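Local coordinates for protein possible prolidase (PDB 2P9B) that probably hydrolyses carbon-nitrogen bonds other than peptide bonds, as a member of the amidohydrolase family, with a substrate not yet established, at residues A[156-161]-A[386-391]; A[128-133]-A[423-428]; A[72-77]-A[380-385]. One frame throughout, in Å; residues are numbered along the deposited sequence.

Contact 1 (A[156-161]-A[386-391]); sequences GPRILA and LGVDAE
L160 and L386 form the tight end of this contact. CD2 of L160 reaches across to the backbone, 3.5 Å from the carbonyl O of L386, and lies 4.0 Å from that residue's CB, the two side chains meeting at a slant. The other methyl, CD1, turns to V388, whose CG1 is 4.3 Å away, so the forked end of one leucine touches L386 and V388, on either side of G387. All three side chains are buried, and no hydrogen bond spans the segments.

At the other end the fit is looser and wetter. R158 leaves its strand fully extended as far as CD, then bends at chi3 (-63°), which swings the guanidinium alongside E391. The two chains lie side by side with their tips pointing opposite ways, CG of E391 lying over one face of the guanidinium, whose plane is turned 48° from the carboxylate. The resulting salt bridge, R158 NE to E391 OE1 at 3.7 Å, is long, and a water accepting from NH2 of R158 at 3.0 Å and donating to OE1 of E391 joins the same pair. Stronger partners hold R158 on its NH1 side: T131 OG1 by a hydrogen bond and D402 by a salt bridge.

The turn begins at G387, where positive phi and a Schellman motif end helix 371-385. Strand 158-160, which pairs in parallel with strand 129-134, has helix 141-150 against I159 and this post-helical turn against R158 and L160, while L386 also rests on I74 and A76 of strand 68-78.

Contact 2 (A[128-133]-A[423-428]); sequences GVTTIR and VIAAGH
T130 and V423 bring two strands into side-chain contact without any hydrogen bond between them. The axes come within 7.6 Å at an angle of 41°, too far apart and too splayed for backbone pairing, so methyl groups bridge the gap. From CB of T130, which points at the other segment, the side chain divides. Its hydroxyl, OG1, sits between the backbone N and the carbonyl carbon (chi1 49°) and packs against CA of G72. That torsion leaves the methyl beside the backbone N, anti to the carbonyl carbon, and it is CG2 of T130 that makes the contact: 3.6 Å from the carbonyl O of I424, 4.1 Å from CG1 of V423 and 4.4 Å from CB of A425. The tip therefore lies over a run of three residues.

V423 answers with both branches. CG1 meets the T130 methyl and the CA of G128, and CG2 of V423 lies closer still to G128, 3.7 Å from CA. G128 has positive phi and closes helix 113-126 in a Schellman motif; L125 of that helix touches T130, V423 and A425, filling in beside them.

Beyond A425 the chain reverses in a type I' turn, with H428 N hydrogen-bonded to A425 O at 2.7 Å, and A426 N is held by D402. This two-residue beta hairpin packs against the start of a parallel strand that follows a helix, an arrangement consistent with the amidohydrolase architecture, in which a TIM-like barrel carries a small beta domain built from both ends of the chain.

Contact 3 (A[72-77]-A[380-385]); sequences GLINAH and AVNASI
N382, a buried asparagine on a helix, lies against I74 with an unusual first torsion, -102°, away from the staggered positions. Its CB is 3.7 Å from both CB and CG2 of I74. Beyond CB, the amide carbon CG of N382 stands 3.9 Å from the carbonyl O of I74, with the methyl of A76 beside the amide group. Which way round that amide sits is doubtful in the model.

I74 also reaches across the helix flank to A383. With CG1 anti to the carbonyl carbon and chi2 at 180°, its chain stretches out until CD1 of I74 lies 3.8 Å from the backbone N of A383 and 3.9 Å from its CB. Here strand 73-75 and helix 380-385 approach to 8.2 Å between axes, at 45°: a helix from late in the chain packs on the early strand 68-78 of the probable amidohydrolase barrel. The chain leads on to H77. H77, H79 and D345 are disposed as a possible metal site, with no metal modelled; in amidohydrolases such a His-X-His pair at the end of the first barrel strand binds metal, and it may do so here.

The chain turns a corner at A76 and H77, and N75 forms an Asx turn: H77 N donates to N75 OD1 at 3.0 Å, with an N-H...O angle of 163°. ND2 of the same amide is hydrogen-bonded to T356 and T344, so both its ends are engaged.

The three contacts share one sheet, in which strand 129-134 lies between strands 68-78 and 158-160. Contacts 1 and 2, with centres about 9 Å apart, join through a backbone hydrogen bond, R158 N to T130 O at 2.8 Å; contacts 2 and 3, about 11 Å apart, join through another, T130 N to L73 O at 2.9 Å, and, nearer the possible metal site, through a side-chain-to-backbone hydrogen bond, R133 NE to A76 O at 2.7 Å. Contacts 1 and 3, about 8 Å apart, are continuous along the chain at 385-386, and V388 N returns a backbone hydrogen bond to A383 O at 2.9 Å. H77 of that site belongs to contact 3; R133, in contact 2, also pairs with E265, which H77 touches.

Contact 1 (A[156-161]-A[386-391])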
loop_
_atom_site.group_PDB
_atom_site.type_symbol
_atom_site.label_atom_id
_atom_site.label_comp_id
_atom_site.label_asym_id
_atom_site.label_seq_id
_atom_site.Cartn_x
_atom_site.Cartn_y
_atom_site.Cartn_z
ATOM N N GLY A 156 1.950 16.267 -1.304
ATOM C CA GLY A 156 2.209 14.920 -0.850
ATOM C C GLY A 156 1.125 13.956 -1.266
ATOM O O GLY A 156 0.114 14.359 -1.842
ATOM N N PRO A 157 1.310 12.663 -0.982
ATOM C CA PRO A 157 0.324 11.642 -1.337
ATOM C C PRO A 157 -0.870 11.666 -0.393
ATOM O O PRO A 157 -0.824 12.281 0.676
ATOM C CB PRO A 157 1.118 10.351 -1.204
ATOM C CG PRO A 157 2.005 10.651 -0.011
ATOM C CD PRO A 157 2.487 12.058 -0.326
ATOM N N ARG A 158 -1.942 11.001 -0.806
ATOM C CA ARG A 158 -3.137 10.881 0.019
ATOM C C ARG A 158 -2.704 9.870 1.077
ATOM O O ARG A 158 -2.205 8.797 0.734
ATOM C CB ARG A 158 -4.288 10.328 -0.824
ATOM C CG ARG A 158 -5.558 10.043 -0.048
ATOM C CD ARG A 158 -6.666 9.552 -0.974
ATOM N NE ARG A 158 -7.059 10.562 -1.960
ATOM C CZ ARG A 158 -6.582 10.635 -3.199
ATOM N NH1 ARG A 158 -5.686 9.753 -3.628
ATOM N NH2 ARG A 158 -7.010 11.588 -4.017
ATOM N N ILE A 159 -2.886 10.205 2.351
ATOM C CA ILE A 159 -2.445 9.327 3.427
ATOM C C ILE A 159 -3.492 8.801 4.400
ATOM O O ILE A 159 -4.331 9.555 4.899
ATOM C CB ILE A 159 -1.360 10.035 4.304
ATOM C CG1 ILE A 159 -0.155 10.429 3.450
ATOM C CG2 ILE A 159 -0.925 9.119 5.450
ATOM C CD1 ILE A 159 0.891 11.241 4.224
ATOM N N LEU A 160 -3.454 7.492 4.639
ATOM C CA LEU A 160 -4.309 6.883 5.649
ATOM C C LEU A 160 -3.290 6.637 6.756
ATOM O O LEU A 160 -2.421 5.775 6.623
ATOM C CB LEU A 160 -4.908 5.559 5.183
ATOM C CG LEU A 160 -6.223 5.653 4.411
ATOM C CD1 LEU A 160 -5.978 6.204 3.014
ATOM C CD2 LEU A 160 -6.847 4.270 4.346
ATOM N N ALA A 161 -3.384 7.417 7.828
ATOM C CA ALA A 161 -2.453 7.317 8.951
ATOM C C ALA A 161 -2.999 6.434 10.064
ATOM O O ALA A 161 -4.127 6.610 10.508
ATOM C CB ALA A 161 -2.152 8.715 9.498
ATOM N N LEU A 386 -8.553 0.116 0.546
ATOM C CA LEU A 386 -8.342 1.249 1.449
ATOM C C LEU A 386 -9.566 2.143 1.603
ATOM O O LEU A 386 -9.533 3.132 2.348
ATOM C CB LEU A 386 -7.155 2.089 0.976
ATOM C CG LEU A 386 -5.807 1.366 0.929
ATOM C CD1 LEU A 386 -4.713 2.358 0.573
ATOM C CD2 LEU A 386 -5.514 0.730 2.275
ATOM N N GLY A 387 -10.641 1.796 0.901
ATOM C CA GLY A 387 -11.871 2.567 0.988
ATOM C C GLY A 387 -11.859 3.927 0.309
ATOM O O GLY A 387 -12.620 4.824 0.686
ATOM N N VAL A 388 -11.012 4.091 -0.701
ATOM C CA VAL A 388 -10.931 5.365 -1.403
ATOM C C VAL A 388 -11.231 5.234 -2.899
ATOM O O VAL A 388 -10.926 6.134 -3.678
ATOM C CB VAL A 388 -9.531 6.000 -1.227
ATOM C CG1 VAL A 388 -9.309 6.365 0.240
ATOM C CG2 VAL A 388 -8.454 5.024 -1.693
ATOM N N ASP A 389 -11.852 4.126 -3.288
ATOM C CA ASP A 389 -12.164 3.881 -4.690
ATOM C C ASP A 389 -13.115 4.898 -5.308
ATOM O O ASP A 389 -13.160 5.046 -6.524
ATOM C CB ASP A 389 -12.734 2.472 -4.869
ATOM C CG ASP A 389 -13.905 2.198 -3.956
ATOM O OD1 ASP A 389 -13.717 2.206 -2.719
ATOM O OD2 ASP A 389 -15.017 1.973 -4.478
ATOM N N ALA A 390 -13.875 5.595 -4.477
ATOM C CA ALA A 390 -14.800 6.589 -5.001
ATOM C C ALA A 390 -14.036 7.810 -5.500
ATOM O O ALA A 390 -14.497 8.518 -6.396
ATOM C CB ALA A 390 -15.798 6.999 -3.921
ATOM N N GLU A 391 -12.856 8.051 -4.937
ATOM C CA GLU A 391 -12.083 9.219 -5.334
ATOM C C GLU A 391 -10.785 8.958 -6.088
ATOM O O GLU A 391 -10.235 9.873 -6.699
ATOM C CB GLU A 391 -11.788 10.077 -4.102
ATOM C CG GLU A 391 -10.808 9.460 -3.130
ATOM C CD GLU A 391 -10.693 10.253 -1.842
ATOM O OE1 GLU A 391 -10.592 11.497 -1.914
ATOM O OE2 GLU A 391 -10.702 9.631 -0.759
HETATM O O HOH W 1 -9.542 13.183 -3.442
#

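Contact 2 (A[128-133]-A[423-428])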
loop_
_atom_site.group_PDB
_atom_site.type_symbol
_atom_site.label_atom_id
_atom_site.label_comp_id
_atom_site.label_asym_id
_atom_site.label_seq_id
_atom_site.Cartn_x
_atom_site.Cartn_y
_atom_site.Cartn_z
ATOM N N GLY A 128 5.970 7.620 -7.733
ATOM C CA GLY A 128 4.709 7.377 -8.418
ATOM C C GLY A 128 3.544 6.858 -7.585
ATOM O O GLY A 128 2.507 6.489 -8.141
ATOM N N VAL A 129 3.702 6.842 -6.264
ATOM C CA VAL A 129 2.665 6.368 -5.342
ATOM C C VAL A 129 1.839 7.557 -4.842
ATOM O O VAL A 129 2.332 8.385 -4.079
ATOM C CB VAL A 129 3.303 5.658 -4.142
ATOM C CG1 VAL A 129 2.228 5.056 -3.259
ATOM C CG2 VAL A 129 4.256 4.585 -4.635
ATOM N N THR A 130 0.577 7.626 -5.260
ATOM C CA THR A 130 -0.286 8.741 -4.899
ATOM C C THR A 130 -1.179 8.547 -3.678
ATOM O O THR A 130 -1.798 9.498 -3.206
ATOM C CB THR A 130 -1.139 9.156 -6.109
ATOM O OG1 THR A 130 -1.752 7.996 -6.681
ATOM C CG2 THR A 130 -0.266 9.817 -7.163
ATOM N N THR A 131 -1.248 7.321 -3.170
ATOM C CA THR A 131 -2.023 7.034 -1.975
ATOM C C THR A 131 -1.236 5.997 -1.191
ATOM O O THR A 131 -0.706 5.051 -1.772
ATOM C CB THR A 131 -3.419 6.441 -2.294
ATOM O OG1 THR A 131 -4.168 7.364 -3.093
ATOM C CG2 THR A 131 -4.192 6.172 -1.002
ATOM N N ILE A 132 -1.144 6.193 0.119
ATOM C CA ILE A 132 -0.435 5.256 0.972
ATOM C C ILE A 132 -1.190 5.082 2.271
ATOM O O ILE A 132 -2.000 5.933 2.649
ATOM C CB ILE A 132 1.008 5.747 1.346
ATOM C CG1 ILE A 132 0.942 7.035 2.180
ATOM C CG2 ILE A 132 1.829 5.955 0.094
ATOM C CD1 ILE A 132 2.307 7.502 2.695
ATOM N N ARG A 133 -0.949 3.957 2.932
ATOM C CA ARG A 133 -1.524 3.708 4.243
ATOM C C ARG A 133 -0.331 3.373 5.113
ATOM O O ARG A 133 0.465 2.511 4.755
ATOM C CB ARG A 133 -2.477 2.511 4.265
ATOM C CG ARG A 133 -2.873 2.138 5.706
ATOM C CD ARG A 133 -3.867 0.991 5.780
ATOM N NE ARG A 133 -3.343 -0.225 5.161
ATOM C CZ ARG A 133 -3.871 -1.434 5.324
ATOM N NH1 ARG A 133 -4.937 -1.597 6.095
ATOM N NH2 ARG A 133 -3.341 -2.481 4.699
ATOM N N VAL A 423 4.759 12.508 -12.135
ATOM C CA VAL A 423 3.739 12.068 -11.191
ATOM C C VAL A 423 2.835 13.262 -10.904
ATOM O O VAL A 423 3.315 14.371 -10.705
ATOM C CB VAL A 423 4.356 11.605 -9.862
ATOM C CG1 VAL A 423 3.264 11.038 -8.949
ATOM C CG2 VAL A 423 5.419 10.564 -10.128
ATOM N N ILE A 424 1.531 13.031 -10.900
ATOM C CA ILE A 424 0.577 14.094 -10.626
ATOM C C ILE A 424 -0.276 13.605 -9.468
ATOM O O ILE A 424 -0.846 12.515 -9.530
ATOM C CB ILE A 424 -0.305 14.378 -11.866
ATOM C CG1 ILE A 424 0.597 14.757 -13.041
ATOM C CG2 ILE A 424 -1.310 15.487 -11.559
ATOM C CD1 ILE A 424 -0.127 15.020 -14.338
ATOM N N ALA A 425 -0.341 14.401 -8.404
ATOM C CA ALA A 425 -1.116 14.034 -7.223
ATOM C C ALA A 425 -2.297 14.979 -7.066
ATOM O O ALA A 425 -2.118 16.177 -6.868
ATOM C CB ALA A 425 -0.231 14.092 -5.979
ATOM N N ALA A 426 -3.504 14.431 -7.147
ATOM C CA ALA A 426 -4.710 15.242 -7.024
ATOM C C ALA A 426 -4.620 16.504 -7.884
ATOM O O ALA A 426 -4.967 17.601 -7.441
ATOM C CB ALA A 426 -4.944 15.613 -5.567
ATOM N N GLY A 427 -4.140 16.343 -9.114
ATOM C CA GLY A 427 -4.037 17.478 -10.018
ATOM C C GLY A 427 -2.777 18.311 -9.872
ATOM O O GLY A 427 -2.544 19.224 -10.661
ATOM N N HIS A 428 -1.962 17.994 -8.870
ATOM C CA HIS A 428 -0.721 18.724 -8.612
ATOM C C HIS A 428 0.485 18.013 -9.208
ATOM O O HIS A 428 0.919 16.988 -8.684
ATOM C CB HIS A 428 -0.484 18.856 -7.105
ATOM C CG HIS A 428 -1.491 19.700 -6.391
ATOM N ND1 HIS A 428 -1.489 21.077 -6.457
ATOM C CD2 HIS A 428 -2.507 19.366 -5.559
ATOM C CE1 HIS A 428 -2.456 21.555 -5.694
ATOM N NE2 HIS A 428 -3.088 20.537 -5.137
#

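Contact 3 (A[72-77]-A[380-385])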
loop_
_atom_site.group_PDB
_atom_site.type_symbol
_atom_site.label_atom_id
_atom_site.label_comp_id
_atom_site.label_asym_id
_atom_site.label_seq_id
_atom_site.Cartn_x
_atom_site.Cartn_y
_atom_site.Cartn_z
ATOM N N GLY A 72 -2.241 6.467 -10.424
ATOM C CA GLY A 72 -1.081 6.480 -9.549
ATOM C C GLY A 72 -1.008 5.179 -8.772
ATOM O O GLY A 72 -2.040 4.560 -8.487
ATOM N N LEU A 73 0.203 4.737 -8.436
ATOM C CA LEU A 73 0.331 3.507 -7.658
ATOM C C LEU A 73 -0.139 3.778 -6.237
ATOM O O LEU A 73 -0.155 4.915 -5.787
ATOM C CB LEU A 73 1.788 3.022 -7.627
ATOM C CG LEU A 73 2.386 2.518 -8.947
ATOM C CD1 LEU A 73 3.854 2.165 -8.752
ATOM C CD2 LEU A 73 1.599 1.289 -9.419
ATOM N N ILE A 74 -0.544 2.721 -5.543
ATOM C CA ILE A 74 -0.992 2.833 -4.160
ATOM C C ILE A 74 -0.222 1.793 -3.365
ATOM O O ILE A 74 -0.066 0.660 -3.819
ATOM C CB ILE A 74 -2.518 2.548 -4.046
ATOM C CG1 ILE A 74 -3.288 3.598 -4.854
ATOM C CG2 ILE A 74 -2.952 2.560 -2.579
ATOM C CD1 ILE A 74 -4.800 3.427 -4.835
ATOM N N ASN A 75 0.283 2.179 -2.193
ATOM C CA ASN A 75 1.014 1.239 -1.345
ATOM C C ASN A 75 0.223 1.116 -0.048
ATOM O O ASN A 75 0.132 2.065 0.722
ATOM C CB ASN A 75 2.431 1.740 -1.051
ATOM C CG ASN A 75 3.295 0.671 -0.401
ATOM O OD1 ASN A 75 2.818 -0.095 0.433
ATOM N ND2 ASN A 75 4.566 0.616 -0.784
ATOM N N ALA A 76 -0.360 -0.056 0.189
ATOM C CA ALA A 76 -1.191 -0.260 1.376
ATOM C C ALA A 76 -0.462 -0.577 2.671
ATOM O O ALA A 76 -1.100 -0.810 3.700
ATOM C CB ALA A 76 -2.223 -1.351 1.094
ATOM N N HIS A 77 0.864 -0.586 2.644
ATOM C CA HIS A 77 1.602 -0.896 3.861
ATOM C C HIS A 77 2.941 -0.169 3.886
ATOM O O HIS A 77 3.920 -0.637 3.315
ATOM C CB HIS A 77 1.804 -2.412 3.964
ATOM C CG HIS A 77 2.321 -2.863 5.293
ATOM N ND1 HIS A 77 2.142 -4.146 5.765
ATOM C CD2 HIS A 77 3.012 -2.203 6.252
ATOM C CE1 HIS A 77 2.698 -4.255 6.957
ATOM N NE2 HIS A 77 3.233 -3.091 7.277
ATOM N N ALA A 380 -6.722 -0.134 -8.742
ATOM C CA ALA A 380 -8.137 -0.315 -8.452
ATOM C C ALA A 380 -8.416 -1.144 -7.200
ATOM O O ALA A 380 -9.201 -0.729 -6.349
ATOM C CB ALA A 380 -8.832 -0.943 -9.657
ATOM N N VAL A 381 -7.782 -2.311 -7.081
ATOM C CA VAL A 381 -8.029 -3.153 -5.915
ATOM C C VAL A 381 -7.557 -2.478 -4.628
ATOM O O VAL A 381 -8.300 -2.439 -3.651
ATOM C CB VAL A 381 -7.362 -4.550 -6.042
ATOM C CG1 VAL A 381 -7.732 -5.403 -4.836
ATOM C CG2 VAL A 381 -7.812 -5.236 -7.333
ATOM N N ASN A 382 -6.337 -1.942 -4.628
ATOM C CA ASN A 382 -5.809 -1.241 -3.452
ATOM C C ASN A 382 -6.767 -0.107 -3.056
ATOM O O ASN A 382 -7.022 0.112 -1.873
ATOM C CB ASN A 382 -4.420 -0.640 -3.750
ATOM C CG ASN A 382 -3.259 -1.463 -3.169
ATOM O OD1 ASN A 382 -2.081 -1.116 -3.363
ATOM N ND2 ASN A 382 -3.576 -2.532 -2.455
ATOM N N ALA A 383 -7.290 0.613 -4.047
ATOM C CA ALA A 383 -8.208 1.717 -3.777
ATOM C C ALA A 383 -9.449 1.212 -3.049
ATOM O O ALA A 383 -9.886 1.815 -2.070
ATOM C CB ALA A 383 -8.604 2.415 -5.082
ATOM N N SER A 384 -10.014 0.104 -3.523
ATOM C CA SER A 384 -11.199 -0.458 -2.882
ATOM C C SER A 384 -10.854 -0.933 -1.477
ATOM O O SER A 384 -11.587 -0.683 -0.524
ATOM C CB SER A 384 -11.751 -1.637 -3.694
ATOM O OG SER A 384 -12.235 -1.207 -4.952
ATOM N N ILE A 385 -9.724 -1.614 -1.349
ATOM C CA ILE A 385 -9.303 -2.122 -0.056
ATOM C C ILE A 385 -9.147 -0.998 0.964
ATOM O O ILE A 385 -9.584 -1.132 2.104
ATOM C CB ILE A 385 -7.975 -2.901 -0.175
ATOM C CG1 ILE A 385 -8.201 -4.166 -1.010
ATOM C CG2 ILE A 385 -7.445 -3.253 1.207
ATOM C CD1 ILE A 385 -6.937 -4.935 -1.314
#